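Local coordinates for homocysteine S-methyltransferase (Escherichia coli, PDB 5DMM), which transfers a methyl group from S-methylmethionine, or less efficiently S-adenosylmethionine, to homocysteine, making methionine in a zinc-dependent reaction, at residues A[114-126]-A[157-171]. Residues are numbered along the deposited sequence; the frame is centred on the assembly and turned at random.
With HCS (2-amino-4-mercapto-butyric acid), chain F.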
loop_
_atom_site.group_PDB
_atom_site.type_symbol
_atom_site.label_atom_id
_atom_site.label_comp_id
_atom_site.label_asym_id
_atom_site.label_seq_id
_atom_site.Cartn_x
_atom_site.Cartn_y
_atom_site.Cartn_z
ATOM N N GLY A 114 -12.728 10.324 13.765
ATOM C CA GLY A 114 -11.591 9.725 14.440
ATOM C C GLY A 114 -10.315 9.985 13.668
ATOM O O GLY A 114 -10.308 10.744 12.701
ATOM N N THR A 115 -9.224 9.361 14.087
ATOM C CA THR A 115 -7.954 9.555 13.403
ATOM C C THR A 115 -7.980 8.953 12.005
ATOM O O THR A 115 -8.424 7.824 11.824
ATOM C CB THR A 115 -6.793 8.937 14.200
ATOM O OG1 THR A 115 -6.765 9.517 15.509
ATOM C CG2 THR A 115 -5.460 9.199 13.498
ATOM N N LEU A 116 -7.527 9.726 11.020
ATOM C CA LEU A 116 -7.428 9.250 9.642
ATOM C C LEU A 116 -5.967 9.351 9.182
ATOM O O LEU A 116 -5.272 10.324 9.491
ATOM C CB LEU A 116 -8.339 10.054 8.703
ATOM C CG LEU A 116 -9.840 10.089 8.999
ATOM C CD1 LEU A 116 -10.571 10.884 7.934
ATOM C CD2 LEU A 116 -10.422 8.678 9.100
ATOM N N LEU A 117 -5.509 8.345 8.447
ATOM C CA LEU A 117 -4.119 8.276 8.027
ATOM C C LEU A 117 -3.962 8.407 6.510
ATOM O O LEU A 117 -4.920 8.191 5.744
ATOM C CB LEU A 117 -3.494 6.967 8.498
ATOM C CG LEU A 117 -3.481 6.745 10.015
ATOM C CD1 LEU A 117 -2.956 5.362 10.340
ATOM C CD2 LEU A 117 -2.657 7.826 10.700
ATOM N N VAL A 118 -2.755 8.783 6.093
ATOM C CA VAL A 118 -2.358 8.732 4.691
ATOM C C VAL A 118 -1.094 7.869 4.571
ATOM O O VAL A 118 -0.072 8.155 5.201
ATOM C CB VAL A 118 -2.087 10.138 4.112
ATOM C CG1 VAL A 118 -1.570 10.046 2.667
ATOM C CG2 VAL A 118 -3.335 11.007 4.182
ATOM N N ALA A 119 -1.163 6.806 3.783
ATOM C CA ALA A 119 -0.000 5.954 3.595
ATOM C C ALA A 119 0.561 6.166 2.204
ATOM O O ALA A 119 -0.179 6.092 1.227
ATOM C CB ALA A 119 -0.363 4.499 3.809
ATOM N N GLY A 120 1.868 6.407 2.110
ATOM C CA GLY A 120 2.498 6.593 0.807
ATOM C C GLY A 120 2.805 5.254 0.154
ATOM O O GLY A 120 3.544 4.438 0.712
ATOM N N SER A 121 2.240 5.021 -1.027
ATOM C CA SER A 121 2.453 3.752 -1.715
ATOM C C SER A 121 3.869 3.623 -2.277
ATOM O O SER A 121 4.340 4.478 -3.050
ATOM C CB SER A 121 1.460 3.572 -2.850
ATOM O OG SER A 121 1.839 2.436 -3.593
ATOM N N VAL A 122 4.528 2.535 -1.889
ATOM C CA VAL A 122 5.827 2.151 -2.415
ATOM C C VAL A 122 5.712 0.799 -3.105
ATOM O O VAL A 122 5.623 -0.247 -2.447
ATOM C CB VAL A 122 6.884 2.086 -1.295
ATOM C CG1 VAL A 122 8.173 1.410 -1.780
ATOM C CG2 VAL A 122 7.168 3.488 -0.777
ATOM N N GLY A 123 5.686 0.818 -4.432
ATOM C CA GLY A 123 5.551 -0.418 -5.185
ATOM C C GLY A 123 6.905 -1.035 -5.459
ATOM O O GLY A 123 7.940 -0.372 -5.299
ATOM N N PRO A 124 6.914 -2.303 -5.896
ATOM C CA PRO A 124 8.174 -3.021 -6.120
ATOM C C PRO A 124 8.850 -2.616 -7.419
ATOM O O PRO A 124 8.206 -2.051 -8.297
ATOM C CB PRO A 124 7.728 -4.486 -6.192
ATOM C CG PRO A 124 6.335 -4.409 -6.781
ATOM C CD PRO A 124 5.734 -3.135 -6.210
ATOM N N TYR A 125 10.130 -2.950 -7.530
ATOM C CA TYR A 125 10.910 -2.761 -8.748
ATOM C C TYR A 125 10.240 -3.478 -9.925
ATOM O O TYR A 125 10.253 -2.997 -11.056
ATOM C CB TYR A 125 12.339 -3.268 -8.520
ATOM C CG TYR A 125 13.273 -3.042 -9.681
ATOM C CD1 TYR A 125 13.808 -1.784 -9.935
ATOM C CD2 TYR A 125 13.625 -4.090 -10.527
ATOM C CE1 TYR A 125 14.665 -1.576 -10.999
ATOM C CE2 TYR A 125 14.484 -3.888 -11.593
ATOM C CZ TYR A 125 15.000 -2.632 -11.821
ATOM O OH TYR A 125 15.855 -2.430 -12.881
ATOM N N GLY A 126 9.614 -4.615 -9.640
ATOM C CA GLY A 126 8.903 -5.368 -10.656
ATOM C C GLY A 126 7.807 -4.606 -11.382
ATOM O O GLY A 126 7.548 -4.859 -12.561
ATOM N N LEU A 157 7.680 11.068 -0.446
ATOM C CA LEU A 157 6.478 10.702 0.312
ATOM C C LEU A 157 6.568 11.202 1.762
ATOM O O LEU A 157 5.594 11.714 2.317
ATOM C CB LEU A 157 6.263 9.180 0.286
ATOM C CG LEU A 157 5.859 8.537 -1.051
ATOM C CD1 LEU A 157 5.917 7.005 -0.950
ATOM C CD2 LEU A 157 4.444 8.949 -1.492
ATOM N N LEU A 158 7.744 11.062 2.371
ATOM C CA LEU A 158 7.928 11.499 3.753
ATOM C C LEU A 158 7.909 13.029 3.831
ATOM O O LEU A 158 7.254 13.605 4.708
ATOM C CB LEU A 158 9.240 10.935 4.337
ATOM C CG LEU A 158 9.296 9.411 4.520
ATOM C CD1 LEU A 158 10.688 8.928 4.948
ATOM C CD2 LEU A 158 8.247 8.943 5.521
ATOM N N ASP A 159 8.597 13.683 2.903
ATOM C CA ASP A 159 8.657 15.145 2.903
ATOM C C ASP A 159 7.300 15.782 2.673
ATOM O O ASP A 159 7.045 16.886 3.153
ATOM C CB ASP A 159 9.631 15.658 1.839
ATOM C CG ASP A 159 11.069 15.441 2.223
ATOM O OD1 ASP A 159 11.343 15.220 3.423
ATOM O OD2 ASP A 159 11.935 15.486 1.322
ATOM N N ALA A 160 6.438 15.091 1.924
ATOM C CA ALA A 160 5.092 15.582 1.654
ATOM C C ALA A 160 4.148 15.310 2.835
ATOM O O ALA A 160 3.003 15.762 2.834
ATOM C CB ALA A 160 4.537 14.955 0.384
ATOM N N GLY A 161 4.620 14.557 3.823
ATOM C CA GLY A 161 3.843 14.339 5.032
ATOM C C GLY A 161 2.995 13.077 5.137
ATOM O O GLY A 161 2.018 13.070 5.872
ATOM N N ALA A 162 3.346 12.023 4.408
ATOM C CA ALA A 162 2.746 10.706 4.639
ATOM C C ALA A 162 2.921 10.284 6.098
ATOM O O ALA A 162 3.988 10.501 6.673
ATOM C CB ALA A 162 3.376 9.664 3.714
ATOM N N ASP A 163 1.883 9.692 6.689
ATOM C CA ASP A 163 1.963 9.195 8.063
ATOM C C ASP A 163 2.785 7.931 8.122
ATOM O O ASP A 163 3.488 7.672 9.108
ATOM C CB ASP A 163 0.565 8.940 8.634
ATOM C CG ASP A 163 -0.267 10.196 8.664
ATOM O OD1 ASP A 163 0.184 11.179 9.296
ATOM O OD2 ASP A 163 -1.349 10.211 8.036
ATOM N N LEU A 164 2.682 7.132 7.073
ATOM C CA LEU A 164 3.521 5.950 6.961
ATOM C C LEU A 164 3.654 5.517 5.512
ATOM O O LEU A 164 3.024 6.085 4.622
ATOM C CB LEU A 164 2.971 4.807 7.805
ATOM C CG LEU A 164 1.671 4.138 7.373
ATOM C CD1 LEU A 164 1.459 2.915 8.272
ATOM C CD2 LEU A 164 0.473 5.055 7.496
ATOM N N LEU A 165 4.504 4.521 5.294
ATOM C CA LEU A 165 4.787 4.009 3.970
ATOM C C LEU A 165 4.132 2.656 3.822
ATOM O O LEU A 165 4.255 1.783 4.693
ATOM C CB LEU A 165 6.288 3.885 3.730
ATOM C CG LEU A 165 7.117 5.162 3.881
ATOM C CD1 LEU A 165 8.598 4.884 3.689
ATOM C CD2 LEU A 165 6.660 6.214 2.871
ATOM N N ALA A 166 3.418 2.501 2.722
ATOM C CA ALA A 166 2.846 1.215 2.340
ATOM C C ALA A 166 3.764 0.543 1.324
ATOM O O ALA A 166 3.642 0.768 0.110
ATOM C CB ALA A 166 1.463 1.411 1.758
ATOM N N CYS A 167 4.708 -0.252 1.814
ATOM C CA CYS A 167 5.619 -0.964 0.929
ATOM C C CYS A 167 4.885 -2.241 0.549
ATOM O O CYS A 167 4.758 -3.141 1.371
ATOM C CB CYS A 167 6.945 -1.251 1.624
ATOM S SG CYS A 167 7.772 0.264 2.186
ATOM N N GLU A 168 4.392 -2.308 -0.679
ATOM C CA GLU A 168 3.353 -3.285 -1.005
ATOM C C GLU A 168 3.586 -4.065 -2.290
ATOM O O GLU A 168 4.363 -3.650 -3.155
ATOM C CB GLU A 168 2.010 -2.570 -1.102
ATOM C CG GLU A 168 1.988 -1.495 -2.206
ATOM C CD GLU A 168 0.668 -0.752 -2.279
ATOM O OE1 GLU A 168 -0.284 -1.146 -1.571
ATOM O OE2 GLU A 168 0.583 0.231 -3.056
ATOM N N THR A 169 2.876 -5.185 -2.420
ATOM C CA THR A 169 2.954 -6.040 -3.602
ATOM C C THR A 169 4.400 -6.518 -3.836
ATOM O O THR A 169 4.836 -6.698 -4.976
ATOM C CB THR A 169 2.425 -5.300 -4.872
ATOM O OG1 THR A 169 1.364 -4.409 -4.506
ATOM C CG2 THR A 169 1.909 -6.282 -5.917
ATOM N N LEU A 170 5.125 -6.738 -2.745
ATOM C CA LEU A 170 6.554 -7.067 -2.799
ATOM C C LEU A 170 6.785 -8.571 -2.999
ATOM O O LEU A 170 6.332 -9.368 -2.195
ATOM C CB LEU A 170 7.242 -6.613 -1.509
ATOM C CG LEU A 170 7.029 -5.161 -1.054
ATOM C CD1 LEU A 170 7.704 -4.946 0.286
ATOM C CD2 LEU A 170 7.559 -4.177 -2.086
ATOM N N PRO A 171 7.506 -8.954 -4.065
ATOM C CA PRO A 171 7.700 -10.365 -4.417
ATOM C C PRO A 171 9.104 -10.899 -4.162
ATOM O O PRO A 171 9.313 -12.106 -4.277
ATOM C CB PRO A 171 7.434 -10.363 -5.913
ATOM C CG PRO A 171 8.059 -9.035 -6.349
ATOM C CD PRO A 171 7.877 -8.068 -5.184
HETATM N N HCS F . -1.448 0.600 -6.561
HETATM C CA HCS F . -2.101 -0.256 -5.590
HETATM C CB HCS F . -1.388 -1.602 -5.539
HETATM C CG HCS F . -1.451 -2.305 -6.890
HETATM S SD HCS F . -0.903 -4.021 -6.704
HETATM C C HCS F . -2.047 0.389 -4.238
HETATM O OXT HCS F . -1.461 1.487 -4.124
HETATM O O HCS F . -2.591 -0.195 -3.275
#
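V122 lays its CG2 methyl against CD1 of L157, 3.7 Å away, while its CB and CG1 rest beside the sulfur of C167. The contact illustrates how a TIM barrel builds its active site: neighbouring parallel strands, 117-122 and 164-168, joined through helix 143-159, pack hydrophobic residues outward against the helices and carry polar ones inward at their C-terminal ends. Backbone bonds alternate from G120 N to L164 O, through A166 N to G120 O and V122 N to A166 O, up to E168 N and V122 O. A side chain at G120 would run into CD1 of L157; with none there, L157 CD2 comes to 3.8 Å from G120 CA. At the start of the strands, D163 turns OD2 to the amide of V118 (2.8 Å), using the anti lone pair, and the same oxygen forms a salt bridge with R103. Inside the barrel A119 and A166 bring their methyls together, and beyond them S121 OG donates to E168 OE2 at 2.6 Å, arriving on the anti side but 31° out of the carboxylate plane. E168 has CG wedged between its backbone N and carbonyl carbon (chi1 61°), and from there the extended chain carries the carboxylate to homocysteine, with OE2 2.6 Å from OXT; OE1 is hydrogen-bonded to the hydroxyl of Y253. Replacing this glutamate by alanine removes the carboxylate, and the hydroxyls of S121 and Y253 would probably lose a shared partner, with a gap opened beside the homocysteine carboxylate. S121 and E168 thus gather at the substrate carboxylate, while T169, where the chain turns past the strand, faces the sulfur SD with OG1 at 3.2 Å, near the zinc held by C229 and C295.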